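Local coordinates for putative type III secretion protein YscE (Yersinia pestis, PDB 2P58) that acts with YscG as a chaperone that keeps the type III secretion needle protein YscF from polymerizing prematurely in the cytoplasm, at residues Leu20-Met31 with Trp43-Ile54. Numbering follows the deposited sequence.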
ATOM      1  N   LEU A  20       8.013  14.274  -9.267  1.00 17.60           N
ATOM      2  CA  LEU A  20       6.898  13.754 -10.055  1.00 18.18           C
ATOM      3  C   LEU A  20       6.620  14.642 -11.265  1.00 18.77           C
ATOM      4  O   LEU A  20       6.357  14.155 -12.360  1.00 16.38           O
ATOM      5  CB  LEU A  20       5.637  13.681  -9.197  1.00 18.51           C
ATOM      6  CG  LEU A  20       5.715  12.798  -7.943  1.00 18.89           C
ATOM      7  CD1 LEU A  20       4.539  13.149  -7.044  1.00 19.25           C
ATOM      8  CD2 LEU A  20       5.707  11.307  -8.354  1.00 19.61           C
ATOM      9  N   GLU A  21       6.669  15.952 -11.065  1.00 18.88           N
ATOM     10  CA  GLU A  21       6.393  16.877 -12.163  1.00 18.32           C
ATOM     11  C   GLU A  21       7.443  16.785 -13.250  1.00 17.32           C
ATOM     12  O   GLU A  21       7.112  16.867 -14.428  1.00 16.53           O
ATOM     13  CB  GLU A  21       6.278  18.313 -11.639  1.00 20.80           C
ATOM     14  CG  GLU A  21       4.984  18.533 -10.875  1.00 26.10           C
ATOM     15  CD  GLU A  21       3.786  18.757 -11.791  1.00 32.48           C
ATOM     16  OE1 GLU A  21       3.874  18.445 -13.005  1.00 35.69           O
ATOM     17  OE2 GLU A  21       2.742  19.242 -11.293  1.00 35.01           O
HETATM   18  N   MSE A  22       8.703  16.614 -12.870  1.00 16.94           N
HETATM   19  CA  MSE A  22       9.749  16.483 -13.869  1.00 17.39           C
HETATM   20  C   MSE A  22       9.561  15.169 -14.633  1.00 17.90           C
HETATM   21  O   MSE A  22       9.750  15.106 -15.857  1.00 16.03           O
HETATM   22  CB  MSE A  22      11.143  16.528 -13.221  1.00 18.99           C
HETATM   23  CG  MSE A  22      11.452  17.902 -12.640  1.00 23.45           C
HETATM   24 SE   MSE A  22      13.140  18.157 -11.965  1.00 26.08          SE
HETATM   25  CE  MSE A  22      13.259  16.888 -10.804  1.00 29.66           C
ATOM     26  N   ALA A  23       9.207  14.109 -13.911  1.00 16.99           N
ATOM     27  CA  ALA A  23       9.016  12.834 -14.581  1.00 15.59           C
ATOM     28  C   ALA A  23       7.841  12.923 -15.567  1.00 15.47           C
ATOM     29  O   ALA A  23       7.911  12.323 -16.643  1.00 15.17           O
ATOM     30  CB  ALA A  23       8.765  11.739 -13.572  1.00 16.15           C
ATOM     31  N   LEU A  24       6.785  13.648 -15.196  1.00 13.51           N
ATOM     32  CA  LEU A  24       5.621  13.770 -16.071  1.00 15.49           C
ATOM     33  C   LEU A  24       5.970  14.580 -17.312  1.00 15.66           C
ATOM     34  O   LEU A  24       5.615  14.216 -18.424  1.00 14.55           O
ATOM     35  CB  LEU A  24       4.434  14.404 -15.338  1.00 14.60           C
ATOM     36  CG  LEU A  24       3.131  14.581 -16.131  1.00 16.43           C
ATOM     37  CD1 LEU A  24       2.666  13.208 -16.720  1.00 15.66           C
ATOM     38  CD2 LEU A  24       2.020  15.129 -15.201  1.00 18.52           C
ATOM     39  N   THR A  25       6.695  15.676 -17.129  1.00 15.75           N
ATOM     40  CA  THR A  25       7.057  16.495 -18.296  1.00 17.09           C
ATOM     41  C   THR A  25       7.953  15.717 -19.253  1.00 18.34           C
ATOM     42  O   THR A  25       7.769  15.778 -20.483  1.00 16.61           O
ATOM     43  CB  THR A  25       7.738  17.805 -17.816  1.00 18.10           C
ATOM     44  OG1 THR A  25       6.787  18.507 -17.010  1.00 19.88           O
ATOM     45  CG2 THR A  25       8.153  18.686 -19.007  1.00 19.37           C
ATOM     46  N   LYS A  26       8.900  14.951 -18.703  1.00 16.22           N
ATOM     47  CA  LYS A  26       9.799  14.159 -19.529  1.00 17.27           C
ATOM     48  C   LYS A  26       9.011  13.078 -20.309  1.00 17.92           C
ATOM     49  O   LYS A  26       9.239  12.858 -21.497  1.00 16.37           O
ATOM     50  CB  LYS A  26      10.900  13.497 -18.685  1.00 20.06           C
ATOM     51  CG  LYS A  26      11.785  12.529 -19.478  1.00 25.35           C
ATOM     52  CD  LYS A  26      12.826  11.854 -18.609  1.00 33.07           C
ATOM     53  CE  LYS A  26      13.482  10.675 -19.340  1.00 35.72           C
ATOM     54  NZ  LYS A  26      12.445   9.666 -19.768  1.00 41.09           N
ATOM     55  N   LEU A  27       8.081  12.414 -19.628  1.00 15.72           N
ATOM     56  CA  LEU A  27       7.240  11.399 -20.264  1.00 15.63           C
ATOM     57  C   LEU A  27       6.413  12.038 -21.390  1.00 16.17           C
ATOM     58  O   LEU A  27       6.296  11.475 -22.483  1.00 16.27           O
ATOM     59  CB  LEU A  27       6.304  10.781 -19.208  1.00 16.40           C
ATOM     60  CG  LEU A  27       5.277   9.779 -19.723  1.00 17.84           C
ATOM     61  CD1 LEU A  27       5.984   8.628 -20.439  1.00 18.40           C
ATOM     62  CD2 LEU A  27       4.460   9.262 -18.522  1.00 17.82           C
ATOM     63  N   LYS A  28       5.872  13.235 -21.174  1.00 16.59           N
ATOM     64  CA  LYS A  28       5.082  13.826 -22.249  1.00 18.39           C
ATOM     65  C   LYS A  28       5.975  14.149 -23.444  1.00 17.22           C
ATOM     66  O   LYS A  28       5.531  14.093 -24.589  1.00 15.49           O
ATOM     67  CB  LYS A  28       4.348  15.064 -21.763  1.00 20.22           C
ATOM     68  CG  LYS A  28       3.231  14.722 -20.773  1.00 24.15           C
ATOM     69  CD  LYS A  28       2.585  15.995 -20.285  1.00 27.34           C
ATOM     70  CE  LYS A  28       1.408  15.707 -19.397  1.00 29.82           C
ATOM     71  NZ  LYS A  28       0.833  16.987 -18.928  1.00 32.77           N
ATOM     72  N   LYS A  29       7.241  14.483 -23.183  1.00 18.52           N
ATOM     73  CA  LYS A  29       8.192  14.721 -24.285  1.00 20.56           C
ATOM     74  C   LYS A  29       8.526  13.383 -24.980  1.00 21.71           C
ATOM     75  O   LYS A  29       8.636  13.315 -26.214  1.00 21.08           O
ATOM     76  CB  LYS A  29       9.459  15.398 -23.757  1.00 22.34           C
ATOM     77  CG  LYS A  29       9.196  16.845 -23.401  1.00 27.44           C
ATOM     78  CD  LYS A  29      10.453  17.552 -22.874  1.00 33.03           C
ATOM     79  CE  LYS A  29      10.106  18.918 -22.252  1.00 33.59           C
ATOM     80  NZ  LYS A  29      11.237  19.348 -21.359  1.00 36.08           N
ATOM     81  N   ASP A  30       8.682  12.309 -24.203  1.00 19.99           N
ATOM     82  CA  ASP A  30       8.943  11.006 -24.814  1.00 19.59           C
ATOM     83  C   ASP A  30       7.736  10.592 -25.686  1.00 17.32           C
ATOM     84  O   ASP A  30       7.891   9.949 -26.703  1.00 18.42           O
ATOM     85  CB  ASP A  30       9.160   9.895 -23.754  1.00 22.55           C
ATOM     86  CG  ASP A  30      10.472  10.048 -22.981  1.00 28.34           C
ATOM     87  OD1 ASP A  30      11.344  10.834 -23.411  1.00 30.13           O
ATOM     88  OD2 ASP A  30      10.630   9.370 -21.936  1.00 30.32           O
HETATM   89  N   MSE A  31       6.533  10.969 -25.281  1.00 15.71           N
HETATM   90  CA  MSE A  31       5.350  10.601 -26.039  1.00 17.60           C
HETATM   91  C   MSE A  31       5.208  11.355 -27.375  1.00 19.47           C
HETATM   92  O   MSE A  31       4.280  11.092 -28.154  1.00 18.46           O
HETATM   93  CB  MSE A  31       4.104  10.790 -25.172  1.00 16.48           C
HETATM   94  CG  MSE A  31       4.090   9.842 -23.933  1.00 15.82           C
HETATM   95 SE   MSE A  31       2.687  10.094 -22.741  1.00 13.62          SE
HETATM   96  CE  MSE A  31       1.401   9.519 -23.697  1.00 18.19           C
ATOM     97  N   TRP A  43       3.158   4.049 -21.832  1.00 16.63           N
ATOM     98  CA  TRP A  43       3.266   5.467 -21.472  1.00 18.08           C
ATOM     99  C   TRP A  43       1.987   6.062 -20.877  1.00 17.55           C
ATOM    100  O   TRP A  43       2.069   6.905 -19.974  1.00 20.14           O
ATOM    101  CB  TRP A  43       3.694   6.288 -22.693  1.00 15.48           C
ATOM    102  CG  TRP A  43       5.128   6.094 -23.114  1.00 17.10           C
ATOM    103  CD1 TRP A  43       6.211   5.814 -22.306  1.00 16.07           C
ATOM    104  CD2 TRP A  43       5.659   6.338 -24.419  1.00 15.99           C
ATOM    105  NE1 TRP A  43       7.374   5.883 -23.032  1.00 16.29           N
ATOM    106  CE2 TRP A  43       7.069   6.209 -24.329  1.00 17.55           C
ATOM    107  CE3 TRP A  43       5.080   6.657 -25.658  1.00 15.29           C
ATOM    108  CZ2 TRP A  43       7.916   6.393 -25.433  1.00 17.74           C
ATOM    109  CZ3 TRP A  43       5.921   6.838 -26.756  1.00 16.00           C
ATOM    110  CH2 TRP A  43       7.329   6.705 -26.627  1.00 14.17           C
ATOM    111  N   GLN A  44       0.816   5.670 -21.383  1.00 16.91           N
ATOM    112  CA  GLN A  44      -0.458   6.174 -20.859  1.00 18.82           C
ATOM    113  C   GLN A  44      -0.610   5.730 -19.399  1.00 18.36           C
ATOM    114  O   GLN A  44      -1.052   6.509 -18.558  1.00 17.34           O
ATOM    115  CB  GLN A  44      -1.656   5.653 -21.656  1.00 21.00           C
ATOM    116  CG  GLN A  44      -3.069   6.048 -21.101  1.00 27.02           C
ATOM    117  CD  GLN A  44      -3.643   5.112 -19.992  1.00 34.20           C
ATOM    118  OE1 GLN A  44      -3.553   3.879 -20.069  1.00 36.83           O
ATOM    119  NE2 GLN A  44      -4.271   5.714 -18.977  1.00 36.95           N
ATOM    120  N   ARG A  45      -0.221   4.494 -19.109  1.00 16.10           N
ATOM    121  CA  ARG A  45      -0.334   3.993 -17.736  1.00 16.41           C
ATOM    122  C   ARG A  45       0.550   4.781 -16.806  1.00 12.97           C
ATOM    123  O   ARG A  45       0.159   5.103 -15.674  1.00 12.15           O
ATOM    124  CB  ARG A  45       0.120   2.534 -17.644  1.00 19.03           C
ATOM    125  CG  ARG A  45      -0.911   1.621 -17.048  1.00 28.81           C
ATOM    126  CD  ARG A  45      -2.015   1.435 -18.061  1.00 31.46           C
ATOM    127  NE  ARG A  45      -2.411   0.027 -18.148  1.00 37.35           N
ATOM    128  CZ  ARG A  45      -2.932  -0.550 -19.226  1.00 39.40           C
ATOM    129  NH1 ARG A  45      -3.134   0.138 -20.350  1.00 39.98           N
ATOM    130  NH2 ARG A  45      -3.254  -1.832 -19.182  1.00 42.13           N
ATOM    131  N   GLU A  46       1.770   5.041 -17.260  1.00 13.25           N
ATOM    132  CA  GLU A  46       2.709   5.782 -16.432  1.00 13.95           C
ATOM    133  C   GLU A  46       2.227   7.199 -16.249  1.00 13.51           C
ATOM    134  O   GLU A  46       2.281   7.741 -15.150  1.00 13.60           O
ATOM    135  CB  GLU A  46       4.140   5.799 -17.024  1.00 16.55           C
ATOM    136  CG  GLU A  46       5.115   6.219 -15.931  1.00 22.39           C
ATOM    137  CD  GLU A  46       6.539   6.424 -16.379  1.00 27.62           C
ATOM    138  OE1 GLU A  46       6.882   6.035 -17.505  1.00 25.64           O
ATOM    139  OE2 GLU A  46       7.313   6.988 -15.566  1.00 32.95           O
ATOM    140  N   SER A  47       1.770   7.812 -17.334  1.00 13.68           N
ATOM    141  CA  SER A  47       1.288   9.180 -17.260  1.00 15.16           C
ATOM    142  C   SER A  47       0.135   9.315 -16.249  1.00 15.68           C
ATOM    143  O   SER A  47       0.119  10.239 -15.434  1.00 15.73           O
ATOM    144  CB  SER A  47       0.833   9.655 -18.655  1.00 16.39           C
ATOM    145  OG  SER A  47       0.419  11.014 -18.555  1.00 25.45           O
ATOM    146  N   LYS A  48      -0.845   8.416 -16.320  1.00 14.91           N
ATOM    147  CA  LYS A  48      -1.964   8.470 -15.399  1.00 16.84           C
ATOM    148  C   LYS A  48      -1.512   8.250 -13.946  1.00 16.78           C
ATOM    149  O   LYS A  48      -2.047   8.872 -13.010  1.00 13.82           O
ATOM    150  CB  LYS A  48      -3.020   7.438 -15.779  1.00 19.81           C
ATOM    151  CG  LYS A  48      -4.363   7.742 -15.118  1.00 26.15           C
ATOM    152  CD  LYS A  48      -4.850   9.137 -15.571  1.00 30.67           C
ATOM    153  CE  LYS A  48      -6.081   9.596 -14.796  1.00 35.05           C
ATOM    154  NZ  LYS A  48      -7.145   8.569 -14.867  1.00 35.86           N
ATOM    155  N   ALA A  49      -0.535   7.373 -13.750  1.00 14.07           N
ATOM    156  CA  ALA A  49      -0.030   7.116 -12.398  1.00 14.07           C
ATOM    157  C   ALA A  49       0.629   8.385 -11.832  1.00 12.50           C
ATOM    158  O   ALA A  49       0.444   8.764 -10.664  1.00 12.17           O
ATOM    159  CB  ALA A  49       0.962   5.981 -12.430  1.00 11.86           C
ATOM    160  N   LEU A  50       1.393   9.060 -12.678  1.00 11.66           N
ATOM    161  CA  LEU A  50       2.066  10.275 -12.216  1.00 13.26           C
ATOM    162  C   LEU A  50       1.061  11.368 -11.911  1.00 13.45           C
ATOM    163  O   LEU A  50       1.186  12.042 -10.889  1.00 12.42           O
ATOM    164  CB  LEU A  50       3.062  10.761 -13.278  1.00 14.74           C
ATOM    165  CG  LEU A  50       4.330   9.912 -13.385  1.00 15.52           C
ATOM    166  CD1 LEU A  50       5.067  10.259 -14.671  1.00 14.75           C
ATOM    167  CD2 LEU A  50       5.221  10.139 -12.155  1.00 15.27           C
ATOM    168  N   GLU A  51       0.074  11.560 -12.797  1.00 14.77           N
ATOM    169  CA  GLU A  51      -0.933  12.589 -12.590  1.00 15.72           C
ATOM    170  C   GLU A  51      -1.662  12.299 -11.288  1.00 13.76           C
ATOM    171  O   GLU A  51      -1.962  13.199 -10.514  1.00 13.07           O
ATOM    172  CB  GLU A  51      -1.937  12.607 -13.763  1.00 17.89           C
ATOM    173  CG  GLU A  51      -1.306  13.136 -15.061  1.00 25.65           C
ATOM    174  CD  GLU A  51      -2.152  12.843 -16.304  1.00 34.33           C
ATOM    175  OE1 GLU A  51      -3.255  12.253 -16.162  1.00 35.44           O
ATOM    176  OE2 GLU A  51      -1.700  13.198 -17.427  1.00 38.68           O
ATOM    177  N   SER A  52      -1.952  11.024 -11.067  1.00 13.46           N
ATOM    178  CA  SER A  52      -2.669  10.604  -9.855  1.00 13.40           C
ATOM    179  C   SER A  52      -1.877  10.875  -8.590  1.00 10.88           C
ATOM    180  O   SER A  52      -2.428  11.252  -7.563  1.00 14.07           O
ATOM    181  CB  SER A  52      -2.984   9.108  -9.957  1.00 12.77           C
ATOM    182  OG  SER A  52      -3.951   8.890 -10.986  1.00 16.62           O
ATOM    183  N   ALA A  53      -0.585  10.596  -8.644  1.00 11.51           N
ATOM    184  CA  ALA A  53       0.271  10.827  -7.502  1.00 11.84           C
ATOM    185  C   ALA A  53       0.368  12.322  -7.192  1.00 11.68           C
ATOM    186  O   ALA A  53       0.290  12.743  -6.044  1.00 11.57           O
ATOM    187  CB  ALA A  53       1.682  10.244  -7.783  1.00 12.04           C
ATOM    188  N   ILE A  54       0.532  13.131  -8.231  1.00 12.84           N
ATOM    189  CA  ILE A  54       0.627  14.581  -8.025  1.00 14.16           C
ATOM    190  C   ILE A  54      -0.665  15.078  -7.372  1.00 14.53           C
ATOM    191  O   ILE A  54      -0.628  15.874  -6.430  1.00 15.35           O
ATOM    192  CB  ILE A  54       0.874  15.293  -9.399  1.00 15.87           C
ATOM    193  CG1 ILE A  54       2.278  14.955  -9.894  1.00 14.83           C
ATOM    194  CG2 ILE A  54       0.655  16.787  -9.276  1.00 15.79           C
ATOM    195  CD1 ILE A  54       2.480  15.167 -11.407  1.00 15.58           C
TER
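Leu27 fits as a knob among Trp43, Glu46, Ser47 and Leu50: CD1 lies 3.4 Å from Trp43 CD1, while CD2 lies 3.3 Å from Ser47 N. With CG opposite the backbone N (chi1 175°), the branch point faces segment 43-54, and chi2 splits the methyls between Trp43 and Ser47. One turn back, Leu24 fills the next hole, with CD1 at Ser47 OG (3.6 Å) and CD2 touching both Glu51 CG and Ile54 CD1. Leu50 answers from the other helix, its CD1 resting 3.8 Å from Leu24 CA and its CD2 meeting Leu20 and Ala23. Beyond it, Ile54 CG1 packs 3.7 Å from Leu20 CB. At the loop end, one face of the Trp43 indole is covered by Asp30 and Met31: Met31 CA makes a CH-pi contact over the six-membered ring, and the selenium of Met31, a selenomethionine here, stands obliquely to the five-membered ring. Tyr40 meets the indole edge-to-face and hydrogen-bonds to Met31 O. Asp30 has a salt bridge on each oxygen, OD2 to Lys26 NZ (2.8 Å) by its syn lone pair and OD1 to Arg33. Glu46 and Ala53 also meet another protein's chain. With no hydrogen bond between the segments, apolar knobs-into-holes packing holds this antiparallel helical hairpin (152°) by side-chain shape and burial.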